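Local coordinates for putative diflavin flavoprotein A 3 (Nostoc sp., PDB 3FNI) that probably mediates electron transfer from NADH to oxygen, reducing it to water, and is represented here by its flavodoxin-like domain, at residues G82-N85 with E86-V90; T129-T132 with Y133-C136; A139-D142 with L143-V147. All coordinates share one frame; numbering follows the deposited sequence.

Contact 1 of 3, residues G82-N85 with E86-V90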
ATOM      1  N   GLY A  82      11.403  -5.714  -5.552  1.00 22.55           N
ATOM      2  CA  GLY A  82      12.848  -5.746  -5.488  1.00 18.03           C
ATOM      3  C   GLY A  82      13.427  -4.496  -4.860  1.00 19.24           C
ATOM      4  O   GLY A  82      14.634  -4.422  -4.654  1.00 27.35           O
ATOM      5  N   SER A  83      12.580  -3.520  -4.537  1.00 19.13           N
ATOM      6  CA  SER A  83      13.062  -2.262  -3.959  1.00 15.86           C
ATOM      7  C   SER A  83      12.739  -2.107  -2.488  1.00 17.05           C
ATOM      8  O   SER A  83      13.190  -1.166  -1.827  1.00 13.39           O
ATOM      9  CB  SER A  83      12.468  -1.086  -4.718  1.00 18.14           C
ATOM     10  OG  SER A  83      12.848  -1.127  -6.080  1.00 29.71           O
ATOM     11  N   VAL A  84      11.949  -3.046  -1.995  1.00 18.27           N
ATOM     12  CA  VAL A  84      11.514  -3.066  -0.613  1.00 22.90           C
ATOM     13  C   VAL A  84      12.573  -3.708   0.272  1.00 20.68           C
ATOM     14  O   VAL A  84      13.458  -4.406  -0.220  1.00 20.21           O
ATOM     15  CB  VAL A  84      10.188  -3.847  -0.516  1.00 22.58           C
ATOM     16  CG1 VAL A  84       9.904  -4.248   0.899  1.00 37.71           C
ATOM     17  CG2 VAL A  84       9.060  -2.988  -1.046  1.00 32.56           C
ATOM     18  N   ASN A  85      12.489  -3.447   1.573  1.00 18.06           N
ATOM     19  CA  ASN A  85      13.421  -4.032   2.525  1.00 15.57           C
ATOM     20  C   ASN A  85      12.652  -4.597   3.724  1.00 14.93           C
ATOM     21  O   ASN A  85      11.529  -4.182   4.010  1.00  6.64           O
ATOM     22  CB  ASN A  85      14.502  -3.010   2.941  1.00 11.75           C
ATOM     23  CG  ASN A  85      14.011  -1.974   3.936  1.00 14.49           C
ATOM     24  OD1 ASN A  85      13.855  -2.263   5.120  1.00 23.93           O
ATOM     25  ND2 ASN A  85      13.777  -0.755   3.460  1.00 12.96           N
ATOM     26  N   GLU A  86      13.260  -5.573   4.389  1.00 14.96           N
ATOM     27  CA  GLU A  86      12.669  -6.263   5.530  1.00 16.75           C
ATOM     28  C   GLU A  86      12.299  -5.416   6.744  1.00 19.67           C
ATOM     29  O   GLU A  86      11.505  -5.854   7.580  1.00 19.23           O
ATOM     30  CB  GLU A  86      13.606  -7.384   5.986  1.00 13.67           C
ATOM     31  CG  GLU A  86      15.023  -6.906   6.260  1.00 26.92           C
ATOM     32  CD  GLU A  86      15.828  -7.873   7.103  1.00 23.25           C
ATOM     33  OE1 GLU A  86      15.995  -9.039   6.697  1.00 42.73           O
ATOM     34  OE2 GLU A  86      16.303  -7.461   8.180  1.00 42.26           O
ATOM     35  N   LYS A  87      12.860  -4.214   6.837  1.00 14.91           N
ATOM     36  CA  LYS A  87      12.609  -3.325   7.971  1.00 15.81           C
ATOM     37  C   LYS A  87      11.298  -2.555   7.861  1.00 22.91           C
ATOM     38  O   LYS A  87      10.922  -1.824   8.779  1.00 14.17           O
ATOM     39  CB  LYS A  87      13.763  -2.325   8.119  1.00 11.86           C
ATOM     40  CG  LYS A  87      15.108  -2.960   8.431  1.00 12.16           C
ATOM     41  CD  LYS A  87      15.264  -3.258   9.914  1.00 30.10           C
ATOM     42  CE  LYS A  87      15.315  -1.961  10.720  1.00 35.09           C
ATOM     43  NZ  LYS A  87      15.429  -2.177  12.199  1.00 43.49           N
ATOM     44  N   GLN A  88      10.597  -2.691   6.745  1.00 15.33           N
ATOM     45  CA  GLN A  88       9.349  -1.962   6.638  1.00 17.79           C
ATOM     46  C   GLN A  88       8.112  -2.828   6.829  1.00 16.10           C
ATOM     47  O   GLN A  88       8.199  -4.049   6.962  1.00 10.78           O
ATOM     48  CB  GLN A  88       9.297  -1.175   5.321  1.00 23.80           C
ATOM     49  CG  GLN A  88       9.640  -1.970   4.092  1.00 25.56           C
ATOM     50  CD  GLN A  88      10.142  -1.101   2.945  1.00 23.30           C
ATOM     51  OE1 GLN A  88      10.393  -1.597   1.850  1.00 29.00           O
ATOM     52  NE2 GLN A  88      10.296   0.194   3.194  1.00 18.20           N
ATOM     53  N   ALA A  89       6.964  -2.166   6.901  1.00 14.18           N
ATOM     54  CA  ALA A  89       5.687  -2.825   7.099  1.00 13.58           C
ATOM     55  C   ALA A  89       4.825  -2.568   5.861  1.00 18.73           C
ATOM     56  O   ALA A  89       4.935  -1.517   5.224  1.00  9.58           O
ATOM     57  CB  ALA A  89       5.020  -2.274   8.341  1.00  7.50           C
ATOM     58  N   VAL A  90       3.969  -3.528   5.521  1.00 17.03           N
ATOM     59  CA  VAL A  90       3.130  -3.396   4.341  1.00 12.08           C
ATOM     60  C   VAL A  90       1.715  -3.940   4.537  1.00 13.60           C
ATOM     61  O   VAL A  90       1.519  -4.996   5.141  1.00  7.48           O
ATOM     62  CB  VAL A  90       3.813  -4.109   3.128  1.00 20.79           C
ATOM     63  CG1 VAL A  90       3.786  -5.621   3.328  1.00 14.13           C
ATOM     64  CG2 VAL A  90       3.149  -3.706   1.817  1.00 11.12           C
TER
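N85 and Q88 face each other across a type I beta turn and meet through both backbone and side chain. The amide N of Q88 donates to the carbonyl O of N85 over 3.3 Å, the bond that closes the turn. K87 N gives its hydrogen to N85 OD1 at 2.8 Å, a bent bond of 138°, so the side chain of N85 occupies an amide inside its own turn. The chi1 of 77° sets CG of N85 between its backbone N and carbonyl carbon, from where OD1 can lean over the turn. The turn lies in the beta-alpha-beta unit of strand 57-63, helix 70-83 and strand 89-93, and leads the chain from the helix end into the next parallel strand. Q88 OE1 appears to accept from N85 N at 2.8 Å, a bond to be taken with caution because the same oxygen is modelled too close to V84 CG1. The two side-chain amides are stacked with planes 25° apart, N85 ND2 lying 3.6 Å from Q88 NE2. Beyond the two segments, the backbone of Q88 is hydrogen-bonded to T116, and S83 OG to the carbonyl O of T79.

Contact 2 of 3, residues T129-T132 with Y133-C136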
ATOM      1  N   THR A 129     -18.997  -0.130   2.333  1.00 30.55           N
ATOM      2  CA  THR A 129     -19.951   0.615   3.152  1.00 22.01           C
ATOM      3  C   THR A 129     -19.138   1.578   4.013  1.00 27.84           C
ATOM      4  O   THR A 129     -17.909   1.616   3.909  1.00 26.73           O
ATOM      5  CB  THR A 129     -20.732  -0.327   4.086  1.00 21.13           C
ATOM      6  OG1 THR A 129     -19.815  -0.990   4.963  1.00 18.53           O
ATOM      7  CG2 THR A 129     -21.486  -1.371   3.282  1.00 17.02           C
ATOM      8  N   GLU A 130     -19.802   2.354   4.866  1.00 25.67           N
ATOM      9  CA  GLU A 130     -19.055   3.269   5.722  1.00 21.01           C
ATOM     10  C   GLU A 130     -18.295   2.488   6.793  1.00 12.67           C
ATOM     11  O   GLU A 130     -17.344   2.999   7.371  1.00 19.89           O
ATOM     12  CB  GLU A 130     -19.979   4.323   6.361  1.00 18.23           C
ATOM     13  CG  GLU A 130     -20.475   5.385   5.370  1.00 27.23           C
ATOM     14  CD  GLU A 130     -19.341   6.037   4.558  1.00 37.41           C
ATOM     15  OE1 GLU A 130     -19.556   6.323   3.353  1.00 22.17           O
ATOM     16  OE2 GLU A 130     -18.242   6.265   5.121  1.00 41.90           O
ATOM     17  N   ASN A 131     -18.707   1.250   7.051  1.00 15.34           N
ATOM     18  CA  ASN A 131     -18.024   0.413   8.045  1.00 16.06           C
ATOM     19  C   ASN A 131     -16.723  -0.076   7.411  1.00 17.53           C
ATOM     20  O   ASN A 131     -15.740  -0.346   8.097  1.00 23.28           O
ATOM     21  CB  ASN A 131     -18.887  -0.797   8.414  1.00 25.81           C
ATOM     22  CG  ASN A 131     -20.115  -0.421   9.210  1.00 25.87           C
ATOM     23  OD1 ASN A 131     -21.092  -1.168   9.253  1.00 33.05           O
ATOM     24  ND2 ASN A 131     -20.069   0.735   9.861  1.00 38.75           N
ATOM     25  N   THR A 132     -16.754  -0.204   6.088  1.00 13.84           N
ATOM     26  CA  THR A 132     -15.616  -0.629   5.276  1.00 12.03           C
ATOM     27  C   THR A 132     -14.556   0.470   5.287  1.00 14.03           C
ATOM     28  O   THR A 132     -13.378   0.229   5.551  1.00 11.30           O
ATOM     29  CB  THR A 132     -16.060  -0.854   3.815  1.00 12.30           C
ATOM     30  OG1 THR A 132     -16.980  -1.948   3.767  1.00 19.35           O
ATOM     31  CG2 THR A 132     -14.869  -1.141   2.910  1.00 16.09           C
ATOM     32  N   TYR A 133     -14.995   1.689   5.002  1.00 14.81           N
ATOM     33  CA  TYR A 133     -14.093   2.820   4.966  1.00 15.30           C
ATOM     34  C   TYR A 133     -13.587   3.203   6.335  1.00 13.18           C
ATOM     35  O   TYR A 133     -12.512   3.783   6.454  1.00 11.70           O
ATOM     36  CB  TYR A 133     -14.777   4.016   4.317  1.00 11.56           C
ATOM     37  CG  TYR A 133     -15.114   3.777   2.873  1.00 22.57           C
ATOM     38  CD1 TYR A 133     -14.151   3.289   1.983  1.00  9.89           C
ATOM     39  CD2 TYR A 133     -16.393   4.046   2.384  1.00 18.82           C
ATOM     40  CE1 TYR A 133     -14.455   3.080   0.646  1.00 13.46           C
ATOM     41  CE2 TYR A 133     -16.706   3.841   1.050  1.00 11.83           C
ATOM     42  CZ  TYR A 133     -15.738   3.360   0.187  1.00 21.34           C
ATOM     43  OH  TYR A 133     -16.053   3.165  -1.137  1.00 20.03           O
ATOM     44  N   LYS A 134     -14.366   2.883   7.365  1.00 13.25           N
ATOM     45  CA  LYS A 134     -13.976   3.189   8.733  1.00 15.74           C
ATOM     46  C   LYS A 134     -12.875   2.214   9.123  1.00 18.56           C
ATOM     47  O   LYS A 134     -12.005   2.533   9.923  1.00 20.00           O
ATOM     48  CB  LYS A 134     -15.165   3.028   9.683  1.00 21.92           C
ATOM     49  CG  LYS A 134     -14.847   3.400  11.124  1.00 24.99           C
ATOM     50  CD  LYS A 134     -15.937   2.947  12.101  1.00 43.48           C
ATOM     51  CE  LYS A 134     -17.319   3.489  11.736  1.00 50.68           C
ATOM     52  NZ  LYS A 134     -17.411   4.989  11.731  1.00 51.77           N
ATOM     53  N   LEU A 135     -12.932   1.018   8.547  1.00 22.62           N
ATOM     54  CA  LEU A 135     -11.945  -0.014   8.808  1.00 24.15           C
ATOM     55  C   LEU A 135     -10.619   0.397   8.165  1.00 26.35           C
ATOM     56  O   LEU A 135      -9.565   0.288   8.788  1.00 16.02           O
ATOM     57  CB  LEU A 135     -12.425  -1.345   8.226  1.00 33.07           C
ATOM     58  CG  LEU A 135     -11.500  -2.558   8.364  1.00 44.15           C
ATOM     59  CD1 LEU A 135     -11.361  -2.949   9.835  1.00 44.28           C
ATOM     60  CD2 LEU A 135     -12.071  -3.721   7.560  1.00 48.35           C
ATOM     61  N   CYS A 136     -10.683   0.870   6.919  1.00 22.06           N
ATOM     62  CA  CYS A 136      -9.491   1.325   6.198  1.00 20.80           C
ATOM     63  C   CYS A 136      -8.837   2.474   6.951  1.00 19.14           C
ATOM     64  O   CYS A 136      -7.610   2.580   7.014  1.00 26.65           O
ATOM     65  CB  CYS A 136      -9.848   1.838   4.801  1.00 16.28           C
ATOM     66  SG  CYS A 136     -10.613   0.651   3.705  1.00 20.29           S
TER
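Y133 lays its ring back beside the first turn of helix 130-152, with E130 and the backbone of T129 as its neighbours. CG stands anti to the carbonyl carbon and beside the backbone N (chi1 -64°), which sends the ring toward the start of the helix; there CD2 comes obliquely within 3.2 Å of T129 O. The carboxylate of E130 folds back through a bend at chi2 and reaches the ring at its edge, where OE2 is 4.0 Å from Y133 CD2, near the ring plane. Carboxylate and ring planes are turned 46° against each other, so the two groups do not stack. R20 of helix 18-31, which also touches the Y133 ring, forms a long, weak ion pair with E130.

T129 is the N-cap, and with T132 it makes a capping box. T129 N donates to T132 OG1 over 3.1 Å in a nearly straight bond (178°), while T129 OG1 accepts weakly from N131 N at 3.3 Å. The carbonyl of T129 takes Y133 N at 3.1 Å, and one turn on, that of T132 receives C136 N at the same length.

The buried Y133 and C136 both pack on helix 18-31, Y133 against L21 and C136 against A24 and I25. An alanine in place of Y133 would probably open a gap beside L21 and P128 and deprive the E130 carboxylate of the ring edge beside it. The chemistry implies a division of labour: hydroxyls and carbonyls engage the amides at the helix start, while the aromatic ring joins that start to the neighbouring helix.

Contact 3 of 3, residues A139-D142 with L143-V147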
ATOM      1  N   ALA A 139      -6.958   1.117   9.848  1.00 21.77           N
ATOM      2  CA  ALA A 139      -5.768   0.395   9.406  1.00 16.68           C
ATOM      3  C   ALA A 139      -4.698   1.424   9.035  1.00 14.62           C
ATOM      4  O   ALA A 139      -3.502   1.193   9.218  1.00 17.43           O
ATOM      5  CB  ALA A 139      -6.097  -0.469   8.194  1.00 24.30           C
ATOM      6  N   GLY A 140      -5.145   2.556   8.499  1.00 18.75           N
ATOM      7  CA  GLY A 140      -4.229   3.612   8.116  1.00 12.25           C
ATOM      8  C   GLY A 140      -3.573   4.175   9.357  1.00 11.87           C
ATOM      9  O   GLY A 140      -2.377   4.450   9.371  1.00 14.78           O
ATOM     10  N   THR A 141      -4.376   4.345  10.402  1.00 15.12           N
ATOM     11  CA  THR A 141      -3.904   4.858  11.676  1.00 17.21           C
ATOM     12  C   THR A 141      -2.909   3.881  12.286  1.00 22.82           C
ATOM     13  O   THR A 141      -1.838   4.278  12.733  1.00 21.74           O
ATOM     14  CB  THR A 141      -5.077   5.056  12.648  1.00 17.07           C
ATOM     15  OG1 THR A 141      -5.911   6.116  12.173  1.00 15.65           O
ATOM     16  CG2 THR A 141      -4.578   5.394  14.036  1.00 17.52           C
ATOM     17  N   ASP A 142      -3.274   2.600  12.298  1.00 18.26           N
ATOM     18  CA  ASP A 142      -2.417   1.564  12.853  1.00 20.13           C
ATOM     19  C   ASP A 142      -1.024   1.585  12.242  1.00 21.35           C
ATOM     20  O   ASP A 142      -0.029   1.503  12.956  1.00 20.43           O
ATOM     21  CB  ASP A 142      -3.040   0.181  12.635  1.00 23.46           C
ATOM     22  CG  ASP A 142      -4.132  -0.132  13.634  1.00 26.17           C
ATOM     23  OD1 ASP A 142      -4.617   0.807  14.305  1.00 33.03           O
ATOM     24  OD2 ASP A 142      -4.514  -1.318  13.742  1.00 32.56           O
ATOM     25  N   LEU A 143      -0.961   1.683  10.917  1.00 14.34           N
ATOM     26  CA  LEU A 143       0.311   1.712  10.214  1.00 17.39           C
ATOM     27  C   LEU A 143       1.055   2.991  10.548  1.00 10.76           C
ATOM     28  O   LEU A 143       2.262   2.974  10.759  1.00 16.56           O
ATOM     29  CB  LEU A 143       0.090   1.626   8.701  1.00  7.50           C
ATOM     30  CG  LEU A 143       1.374   1.638   7.862  1.00 13.60           C
ATOM     31  CD1 LEU A 143       2.285   0.484   8.294  1.00  1.17           C
ATOM     32  CD2 LEU A 143       1.024   1.529   6.364  1.00  9.46           C
ATOM     33  N   GLY A 144       0.321   4.100  10.590  1.00 23.32           N
ATOM     34  CA  GLY A 144       0.922   5.380  10.915  1.00 16.82           C
ATOM     35  C   GLY A 144       1.536   5.352  12.304  1.00 15.91           C
ATOM     36  O   GLY A 144       2.601   5.929  12.523  1.00 12.45           O
ATOM     37  N   GLN A 145       0.864   4.681  13.239  1.00  8.84           N
ATOM     38  CA  GLN A 145       1.361   4.576  14.608  1.00 15.48           C
ATOM     39  C   GLN A 145       2.591   3.679  14.635  1.00 18.75           C
ATOM     40  O   GLN A 145       3.549   3.948  15.354  1.00 18.94           O
ATOM     41  CB  GLN A 145       0.284   4.004  15.536  1.00 17.64           C
ATOM     42  CG  GLN A 145      -0.960   4.883  15.667  1.00 24.70           C
ATOM     43  CD  GLN A 145      -1.964   4.336  16.667  1.00 23.82           C
ATOM     44  OE1 GLN A 145      -2.544   3.273  16.463  1.00 27.99           O
ATOM     45  NE2 GLN A 145      -2.167   5.062  17.757  1.00 29.99           N
ATOM     46  N   TRP A 146       2.555   2.611  13.845  1.00 15.04           N
ATOM     47  CA  TRP A 146       3.671   1.687  13.776  1.00 15.40           C
ATOM     48  C   TRP A 146       4.898   2.431  13.246  1.00 19.32           C
ATOM     49  O   TRP A 146       5.990   2.310  13.802  1.00 23.00           O
ATOM     50  CB  TRP A 146       3.326   0.515  12.862  1.00 14.06           C
ATOM     51  CG  TRP A 146       4.418  -0.496  12.757  1.00 21.23           C
ATOM     52  CD1 TRP A 146       4.616  -1.587  13.561  1.00 18.99           C
ATOM     53  CD2 TRP A 146       5.484  -0.505  11.798  1.00 22.62           C
ATOM     54  NE1 TRP A 146       5.739  -2.273  13.158  1.00 20.19           N
ATOM     55  CE2 TRP A 146       6.288  -1.633  12.078  1.00 14.71           C
ATOM     56  CE3 TRP A 146       5.834   0.330  10.727  1.00 21.27           C
ATOM     57  CZ2 TRP A 146       7.423  -1.945  11.329  1.00 21.09           C
ATOM     58  CZ3 TRP A 146       6.966   0.021   9.980  1.00 20.64           C
ATOM     59  CH2 TRP A 146       7.745  -1.110  10.285  1.00 23.72           C
ATOM     60  N   VAL A 147       4.712   3.203  12.175  1.00 21.29           N
ATOM     61  CA  VAL A 147       5.794   3.988  11.576  1.00 15.25           C
ATOM     62  C   VAL A 147       6.385   4.940  12.620  1.00 21.87           C
ATOM     63  O   VAL A 147       7.609   5.062  12.751  1.00 22.24           O
ATOM     64  CB  VAL A 147       5.283   4.825  10.362  1.00 10.95           C
ATOM     65  CG1 VAL A 147       6.349   5.828   9.915  1.00  5.47           C
ATOM     66  CG2 VAL A 147       4.925   3.898   9.201  1.00 12.41           C
TER
HETATM   67  O   HOH W   1      -4.833   2.158  16.494  1.00 25.49           O
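T141 and Q145 are brought together by two similar first torsions, -68° to OG1 in T141 and -63° to CG in Q145. The first puts CG2 of T141 anti to its backbone N, on the flank where the Q145 chain lies; the second, followed by an extended chi2, carries the Q145 amide back alongside that methyl, with T141 CG2 3.8 Å from Q145 OE1. The Q145 chain begins close to the backbone, its CG 3.1 Å from T141 O. The hydroxyl of T141 takes another direction and is hydrogen-bonded chiefly to G28 O, with E137 OE1 as a second partner.

D142 inclines its carboxylate to the same amide, the two planes 24° apart. Its OD1 and Q145 OE1 are both acceptors, and a water lies between them, 2.6 Å from D142 OD1 and 2.5 Å from Q145 OE1. It can donate to each oxygen, but more acceptors than protons lie near it, so which of these bonds is made at any moment remains open.

Beneath the side chains run backbone bonds from residue i+4 to i: Q145 N reaches T141 O at 2.8 Å, and W146 N reaches D142 O at 2.9 Å. L143 turns to the sheet, touching V61 and A89. Polar residues along one flank and L143 and V147 against the strands make this an amphipathic helix, as expected of the C-terminal helix that packs on the parallel sheet of a flavodoxin-like fold.

Contacts 2 and 3 belong to one element, helix 130-152, with centres about 16 Å apart; contact 1 is the turn between helix 70-83 and strand 89-93. Contact 1 is a surface contact, whereas the other two are partly buried, each having one side on the protein body. Their chemistry follows their place: in contact 1 a backbone bond closes a turn that side-chain amides supplement, hydroxyls cap a helix start in contact 2, and regular backbone bonds with a water-linked polar flank mark the helix middle in contact 3. Contacts 1 and 3 touch, A89 CB lying 3.4 Å from W146 CZ3, while contacts 1 and 2 stay about 12 Å apart at their nearest atoms.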